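Local coordinates for protein of unknown function with a Fic domain (PDB 3CUC) that is of unknown function but carries a Fic domain of the Fic/DOC family in a mainly helical fold, at residues 39-43 with 220-226. Sequence-based numbering, arbitrary orientation.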
loop_
_atom_site.group_PDB
_atom_site.type_symbol
_atom_site.label_atom_id
_atom_site.label_comp_id
_atom_site.label_asym_id
_atom_site.label_seq_id
_atom_site.Cartn_x
_atom_site.Cartn_y
_atom_site.Cartn_z
ATOM N N ASN A 39 2.298 -9.059 6.232
ATOM C CA ASN A 39 1.322 -9.357 5.195
ATOM C C ASN A 39 1.691 -8.814 3.820
ATOM O O ASN A 39 1.575 -9.524 2.824
ATOM C CB ASN A 39 -0.060 -8.859 5.608
ATOM C CG ASN A 39 -0.716 -9.751 6.651
ATOM O OD1 ASN A 39 -1.203 -10.833 6.331
ATOM N ND2 ASN A 39 -0.752 -9.291 7.899
ATOM N N SER A 40 2.143 -7.568 3.756
ATOM C CA SER A 40 2.425 -6.947 2.463
ATOM C C SER A 40 3.539 -7.711 1.751
ATOM O O SER A 40 3.493 -7.883 0.539
ATOM C CB SER A 40 2.764 -5.455 2.624
ATOM O OG SER A 40 2.895 -4.788 1.376
ATOM N N ASN A 41 4.519 -8.195 2.509
ATOM C CA ASN A 41 5.596 -9.009 1.942
ATOM C C ASN A 41 5.180 -10.461 1.690
ATOM O O ASN A 41 5.619 -11.083 0.725
ATOM C CB ASN A 41 6.834 -8.972 2.843
ATOM C CG ASN A 41 7.565 -7.647 2.777
ATOM O OD1 ASN A 41 7.424 -6.810 3.664
ATOM N ND2 ASN A 41 8.353 -7.450 1.720
ATOM N N HIS A 42 4.328 -10.999 2.551
ATOM C CA HIS A 42 3.855 -12.366 2.369
ATOM C C HIS A 42 3.022 -12.496 1.095
ATOM O O HIS A 42 3.100 -13.511 0.412
ATOM C CB HIS A 42 3.049 -12.842 3.576
ATOM C CG HIS A 42 3.296 -14.272 3.929
ATOM N ND1 HIS A 42 4.342 -14.662 4.735
ATOM C CD2 HIS A 42 2.647 -15.405 3.579
ATOM C CE1 HIS A 42 4.323 -15.974 4.873
ATOM N NE2 HIS A 42 3.302 -16.450 4.184
ATOM N N LEU A 43 2.238 -11.465 0.782
ATOM C CA LEU A 43 1.464 -11.414 -0.467
ATOM C C LEU A 43 2.338 -11.635 -1.715
ATOM O O LEU A 43 1.868 -12.156 -2.722
ATOM C CB LEU A 43 0.713 -10.069 -0.587
ATOM C CG LEU A 43 -0.604 -9.886 0.179
ATOM C CD1 LEU A 43 -0.906 -8.409 0.368
ATOM C CD2 LEU A 43 -1.755 -10.579 -0.544
ATOM N N VAL A 220 -4.178 -2.908 6.605
ATOM C CA VAL A 220 -3.433 -4.118 6.283
ATOM C C VAL A 220 -4.266 -4.998 5.354
ATOM O O VAL A 220 -5.278 -5.563 5.774
ATOM C CB VAL A 220 -3.121 -4.942 7.556
ATOM C CG1 VAL A 220 -2.420 -6.242 7.184
ATOM C CG2 VAL A 220 -2.281 -4.146 8.523
ATOM N N ILE A 221 -3.861 -5.114 4.094
ATOM C CA ILE A 221 -4.460 -6.124 3.225
ATOM C C ILE A 221 -3.814 -7.447 3.626
ATOM O O ILE A 221 -2.601 -7.607 3.484
ATOM C CB ILE A 221 -4.242 -5.829 1.735
ATOM C CG1 ILE A 221 -4.872 -4.483 1.366
ATOM C CG2 ILE A 221 -4.867 -6.928 0.893
ATOM C CD1 ILE A 221 -4.520 -4.014 -0.021
ATOM N N HIS A 222 -4.617 -8.362 4.173
ATOM C CA HIS A 222 -4.098 -9.606 4.753
ATOM C C HIS A 222 -3.818 -10.632 3.669
ATOM O O HIS A 222 -4.644 -10.819 2.778
ATOM C CB HIS A 222 -5.088 -10.181 5.768
ATOM C CG HIS A 222 -5.210 -9.361 7.011
ATOM N ND1 HIS A 222 -4.487 -9.629 8.153
ATOM C CD2 HIS A 222 -5.952 -8.264 7.285
ATOM C CE1 HIS A 222 -4.783 -8.736 9.081
ATOM N NE2 HIS A 222 -5.670 -7.896 8.580
ATOM N N SER A 223 -2.664 -11.301 3.747
ATOM C CA SER A 223 -2.268 -12.256 2.696
ATOM C C SER A 223 -3.152 -13.510 2.659
ATOM O O SER A 223 -3.238 -14.179 1.630
ATOM C CB SER A 223 -0.786 -12.647 2.805
ATOM O OG SER A 223 -0.579 -13.663 3.770
ATOM N N GLU A 224 -3.815 -13.826 3.769
ATOM C CA GLU A 224 -4.829 -14.883 3.767
ATOM C C GLU A 224 -6.002 -14.557 2.846
ATOM O O GLU A 224 -6.694 -15.454 2.391
ATOM C CB GLU A 224 -5.328 -15.149 5.185
ATOM C CG GLU A 224 -4.270 -15.837 6.038
ATOM C CD GLU A 224 -4.590 -15.825 7.516
ATOM O OE1 GLU A 224 -4.699 -14.719 8.100
ATOM O OE2 GLU A 224 -4.710 -16.926 8.095
ATOM N N ASP A 225 -6.208 -13.275 2.560
ATOM C CA ASP A 225 -7.299 -12.831 1.695
ATOM C C ASP A 225 -6.817 -12.503 0.268
ATOM O O ASP A 225 -7.487 -11.761 -0.463
ATOM C CB ASP A 225 -7.969 -11.599 2.331
ATOM C CG ASP A 225 -9.376 -11.360 1.817
ATOM O OD1 ASP A 225 -10.146 -12.340 1.709
ATOM O OD2 ASP A 225 -9.717 -10.191 1.530
ATOM N N LYS A 226 -5.673 -13.067 -0.125
ATOM C CA LYS A 226 -5.008 -12.714 -1.389
ATOM C C LYS A 226 -5.869 -12.934 -2.622
ATOM O O LYS A 226 -5.913 -12.086 -3.513
ATOM C CB LYS A 226 -3.701 -13.504 -1.556
ATOM C CG LYS A 226 -2.946 -13.233 -2.872
ATOM C CD LYS A 226 -1.535 -13.833 -2.855
ATOM C CE LYS A 226 -0.779 -13.517 -4.141
ATOM N NZ LYS A 226 0.556 -14.174 -4.199
#
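N39, in the last turns of helix 22-42, and L43, four residues on, pack against the loop that joins helix 199-213 to helix 226-240 in this mainly helical Fic-domain protein. The side-chain amide of N39 links the loop to its own helix. Its OD1 accepts the backbone N-H of S223 (N to OD1 3.0 Å), a nearly straight bond at 168° whose donor lies tilted from the carbonyl plane; its ND2 turns back to E35 O, one helical turn earlier. With OD1 and ND2 both bonded, the amide is held in one orientation. CB of N39 points at the loop, and with CG anti to the carbonyl carbon (chi1 -76°) the amide reaches it, ND2 lying 3.5 Å from V220 CG1. That same CG1 lies over the centre of one face of the H222 ring. L43 supplies the apolar half of the contact: CD2 rests on S223 CA (3.7 Å), while CD1 comes within 3.6 Å of I221 O. R204 and Y229, from the two flanking helices, also touch L43. At the start of helix 226-240, the extended side chain of K226 slides past that of L43, the two pointing in opposite directions, and its NZ donates to L43 O at 2.8 Å, with a C=O...NZ angle of 156°.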